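Local structure of type-iv like pilin ttha1222 (Thermus thermophilus, 5G2F) at residues Thr26-Thr31 with Leu55-Tyr60; Ala49-Tyr54 with Val61-Leu66. The protein is a type IV-like competence pilin whose exact function is not established but which probably takes part in DNA uptake during natural transformation. One frame throughout, in Å; residues are numbered along the deposited sequence.

Contact 1 of 2, residues Thr26-Thr31 with Leu55-Tyr60; sequences TGALPT and LNALDY
L29 lays its CD1 methyl against the backbone of the 55-60 turn and against the edge of the Y60 ring. L29 CD1 lies 3.2 Å from L58 O and 3.8 Å from Y60 CD2, near the plane of the ring. L29 CG is anti to its carbonyl carbon (chi1 -59°), and this carries CD1 to L58 O. The backbone of L29 adds a single hydrogen bond: L29 N donates to A57 O at 3.0 Å, with an N-H...O angle of 159°. A57 O also receives a CA-H...O contact from A28 CA. A28 CB and A57 CB meet at 4.2 Å. On the outer side L58 reaches back over the other loop, and L58 CD2 rests 3.3 Å from G27 O. R22 draws the loops together, since its NH1 is hydrogen-bonded to both G27 O and L58 O.

Each loop is also braced from within. T26 OG1 accepts from A28 N in an ST turn. N56 OD1 takes two backbone bonds, from L58 N at 2.8 Å in the carbonyl plane and from D59 N, which lies above that plane. N56 ND2 donates to D59 OD2 at 2.9 Å and fixes the amide. Y60 is buried beside A15 and L18 of helix 3-19, and its OH is hydrogen-bonded to E19 OE2. The arrangement is an Asx turn in the connection of the beta hairpin, met by the loop that leads from the pilin helix to the sheet.

Contact 2 of 2, residues Ala49-Tyr54 with Val61-Leu66; sequences ACTITY and VIEASL
C50 and I62 pack on the buried face of this strand pair, where C50 SG lies 4.1 Å from I62 CG2. The sulfur stands anti to its own backbone N (chi1 -162°) and is also bonded to C36 in a disulfide. A64 CB sits beside the same sulfur, and I52 CG1 and I62 CG1 meet at 4.3 Å. The strands run antiparallel, with axes 4.6 Å apart. Paired backbone bonds join T51 to E63 and T53 to V61. A further bond, S65 N to A49 O, is less regular, as its donor lies well above the carbonyl plane.

The other face carries A49, T51, T53, V61, E63 and S65, and it is more open and polar. Here the side chains of T51 and E63 come no closer than 3.6 Å, from T51 OG1 to E63 OE2. A water lies between them. It has four partners: T51 OG1, T53 OG1, V61 O and E63 OE2. The acceptors in reach outnumber its protons, so not all can be served at once. Its oxygen lies 2.7 Å from E63 OE2. Chi1 of 61° places T51 OG1 between its backbone N and carbonyl carbon, on the side of this water. The other carboxylate oxygen, E63 OE1, forms a salt bridge with K73. At the far end A49 CB only touches S65 OG and CB.

The two strands form a beta hairpin in the antiparallel sheet of the pilin domain. I62 and A64 rest on V14 and V11 of helix 3-19. Strand 73-77 pairs with the other edge of 60-66, through I62 with Y76 and A64 with V74. C36 and T34 make backbone hydrogen bonds with C50 and I52.

Overall arrangement
Both contacts involve the hairpin of strands 47-54 and 60-66; contact 1 sets the loop after the helix against its turn. Contact 2 joins the arms near the centre of the chain, whereas contact 1 lies on the surface. Their centres are 16 Å apart. Contact 2 relies on regular strand pairing, with a largely nonpolar face toward the helix and a watered polar face. Contact 1 has one backbone bond between its segments and otherwise depends on leucine packing and turns closed by side chains. The two meet directly: the Y54 ring lies against T31 O and P30 O, and Y60 CB packs on T53 O. The loop after the helix thus reaches the end of the sheet.

Contact 1 of 2, residues Thr26-Thr31 with Leu55-Tyr60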
# COMPACT_ATOMS: atom_id res chain seq x y z
N THR A 26 17.23 -12.62 8.29
CA THR A 26 17.70 -11.28 8.50
C THR A 26 16.75 -10.41 9.33
O THR A 26 17.19 -9.42 9.91
CB THR A 26 17.96 -10.53 7.18
OG1 THR A 26 16.72 -10.21 6.55
CG2 THR A 26 18.78 -11.34 6.21
N GLY A 27 15.48 -10.76 9.31
CA GLY A 27 14.41 -9.99 9.94
C GLY A 27 13.85 -8.85 9.09
O GLY A 27 12.90 -8.18 9.50
N ALA A 28 14.47 -8.61 7.93
CA ALA A 28 14.17 -7.43 7.16
C ALA A 28 12.76 -7.52 6.61
O ALA A 28 12.31 -8.60 6.24
CB ALA A 28 15.15 -7.30 6.00
N LEU A 29 12.11 -6.38 6.57
CA LEU A 29 10.74 -6.21 6.05
C LEU A 29 10.74 -5.53 4.72
O LEU A 29 11.65 -4.75 4.44
CB LEU A 29 10.01 -5.17 6.94
CG LEU A 29 9.84 -5.40 8.41
CD1 LEU A 29 10.04 -4.11 9.15
CD2 LEU A 29 8.48 -5.97 8.69
N PRO A 30 9.71 -5.77 3.88
CA PRO A 30 9.60 -4.86 2.72
C PRO A 30 9.14 -3.50 3.22
O PRO A 30 8.16 -3.39 3.97
CB PRO A 30 8.57 -5.53 1.82
CG PRO A 30 7.90 -6.55 2.68
CD PRO A 30 8.69 -6.81 3.90
N THR A 31 9.85 -2.47 2.83
CA THR A 31 9.68 -1.14 3.42
C THR A 31 8.90 -0.14 2.53
O THR A 31 8.90 1.05 2.78
CB THR A 31 11.11 -0.58 3.74
OG1 THR A 31 11.85 -0.55 2.54
CG2 THR A 31 11.78 -1.41 4.76
N LEU A 55 11.71 2.84 10.09
CA LEU A 55 12.83 3.57 10.63
C LEU A 55 14.14 2.98 10.18
O LEU A 55 15.17 3.64 10.24
CB LEU A 55 12.78 3.57 12.17
CG LEU A 55 11.50 4.19 12.75
CD1 LEU A 55 11.48 3.96 14.25
CD2 LEU A 55 11.36 5.65 12.40
N ASN A 56 14.08 1.73 9.77
CA ASN A 56 15.21 0.99 9.21
C ASN A 56 14.60 -0.29 8.63
O ASN A 56 13.37 -0.40 8.55
CB ASN A 56 16.27 0.77 10.29
CG ASN A 56 15.70 0.10 11.53
OD1 ASN A 56 15.30 -1.05 11.51
ND2 ASN A 56 15.70 0.84 12.66
N ALA A 57 15.40 -1.28 8.26
CA ALA A 57 14.84 -2.52 7.67
C ALA A 57 14.08 -3.38 8.65
O ALA A 57 13.35 -4.27 8.26
CB ALA A 57 15.97 -3.33 7.05
N LEU A 58 14.30 -3.17 9.96
CA LEU A 58 13.65 -4.00 10.95
C LEU A 58 12.45 -3.32 11.64
O LEU A 58 11.50 -4.01 11.97
CB LEU A 58 14.60 -4.40 12.07
CG LEU A 58 15.80 -5.31 11.74
CD1 LEU A 58 16.60 -5.53 13.02
CD2 LEU A 58 15.32 -6.59 11.14
N ASP A 59 12.52 -2.03 11.88
CA ASP A 59 11.64 -1.36 12.84
C ASP A 59 10.64 -0.46 12.11
O ASP A 59 10.99 0.28 11.23
CB ASP A 59 12.43 -0.46 13.85
CG ASP A 59 13.47 -1.20 14.66
OD1 ASP A 59 13.28 -2.40 15.00
OD2 ASP A 59 14.49 -0.52 14.96
N TYR A 60 9.40 -0.52 12.55
CA TYR A 60 8.35 0.31 11.98
C TYR A 60 7.51 0.95 13.07
O TYR A 60 7.50 0.49 14.23
CB TYR A 60 7.42 -0.51 11.03
CG TYR A 60 6.80 -1.72 11.64
CD1 TYR A 60 5.61 -1.64 12.35
CD2 TYR A 60 7.43 -2.94 11.58
CE1 TYR A 60 5.06 -2.76 12.95
CE2 TYR A 60 6.86 -4.07 12.15
CZ TYR A 60 5.68 -3.97 12.82
OH TYR A 60 5.16 -5.07 13.48

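Contact 2 of 2, residues Ala49-Tyr54 with Val61-Leu66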
# COMPACT_ATOMS: atom_id res chain seq x y z
N ALA A 49 -7.32 7.15 9.11
CA ALA A 49 -6.01 7.31 8.51
C ALA A 49 -5.10 6.25 9.16
O ALA A 49 -5.32 5.87 10.31
CB ALA A 49 -5.44 8.70 8.74
N CYS A 50 -4.18 5.71 8.38
CA CYS A 50 -3.29 4.66 8.85
C CYS A 50 -2.02 4.63 8.01
O CYS A 50 -2.06 4.34 6.82
CB CYS A 50 -4.01 3.31 8.82
SG CYS A 50 -3.27 1.97 9.82
N THR A 51 -0.88 4.91 8.63
CA THR A 51 0.38 4.98 7.91
C THR A 51 1.42 4.12 8.62
O THR A 51 1.39 4.00 9.86
CB THR A 51 0.95 6.42 7.82
OG1 THR A 51 1.20 6.90 9.13
CG2 THR A 51 -0.01 7.35 7.19
N ILE A 52 2.32 3.56 7.83
CA ILE A 52 3.41 2.76 8.38
C ILE A 52 4.69 3.46 8.00
O ILE A 52 4.89 3.76 6.81
CB ILE A 52 3.42 1.33 7.83
CG1 ILE A 52 2.07 0.66 8.08
CG2 ILE A 52 4.59 0.55 8.43
CD1 ILE A 52 1.81 -0.59 7.22
N THR A 53 5.52 3.74 8.98
CA THR A 53 6.81 4.35 8.77
C THR A 53 7.90 3.33 9.11
O THR A 53 7.94 2.80 10.24
CB THR A 53 6.95 5.59 9.68
OG1 THR A 53 5.93 6.55 9.34
CG2 THR A 53 8.34 6.28 9.52
N TYR A 54 8.84 3.13 8.19
CA TYR A 54 9.98 2.25 8.47
C TYR A 54 11.21 3.08 8.87
O TYR A 54 11.65 3.95 8.11
CB TYR A 54 10.27 1.36 7.24
CG TYR A 54 9.07 0.55 6.82
CD1 TYR A 54 8.06 1.09 5.98
CD2 TYR A 54 8.86 -0.71 7.33
CE1 TYR A 54 6.92 0.36 5.63
CE2 TYR A 54 7.75 -1.45 6.98
CZ TYR A 54 6.78 -0.93 6.13
OH TYR A 54 5.66 -1.67 5.82
N VAL A 61 6.76 1.97 12.65
CA VAL A 61 5.81 2.64 13.48
C VAL A 61 4.51 2.74 12.70
O VAL A 61 4.52 3.20 11.54
CB VAL A 61 6.27 4.07 13.84
CG1 VAL A 61 5.30 4.71 14.81
CG2 VAL A 61 7.65 4.02 14.48
N ILE A 62 3.43 2.30 13.32
CA ILE A 62 2.11 2.45 12.73
C ILE A 62 1.40 3.59 13.43
O ILE A 62 1.33 3.61 14.67
CB ILE A 62 1.25 1.17 12.92
CG1 ILE A 62 1.96 -0.04 12.32
CG2 ILE A 62 -0.13 1.35 12.34
CD1 ILE A 62 1.46 -1.38 12.84
N GLU A 63 0.84 4.51 12.66
CA GLU A 63 0.05 5.62 13.19
C GLU A 63 -1.33 5.56 12.63
O GLU A 63 -1.48 5.50 11.39
CB GLU A 63 0.64 6.95 12.77
CG GLU A 63 1.96 7.30 13.39
CD GLU A 63 2.55 8.52 12.72
OE1 GLU A 63 2.19 9.66 13.14
OE2 GLU A 63 3.31 8.35 11.73
N ALA A 64 -2.31 5.49 13.49
CA ALA A 64 -3.69 5.46 13.03
C ALA A 64 -4.49 6.58 13.69
O ALA A 64 -4.34 6.81 14.89
CB ALA A 64 -4.30 4.11 13.32
N SER A 65 -5.31 7.27 12.90
CA SER A 65 -6.21 8.28 13.40
C SER A 65 -7.55 7.67 13.53
O SER A 65 -7.99 6.96 12.60
CB SER A 65 -6.30 9.47 12.47
OG SER A 65 -5.02 9.99 12.24
N LEU A 66 -8.21 7.97 14.65
CA LEU A 66 -9.51 7.43 14.94
C LEU A 66 -10.52 8.56 15.06
O LEU A 66 -10.24 9.63 15.62
CB LEU A 66 -9.50 6.66 16.27
CG LEU A 66 -8.38 5.65 16.48
CD1 LEU A 66 -8.54 4.96 17.83
CD2 LEU A 66 -8.39 4.63 15.34
O HOH W 1 3.52 5.88 10.67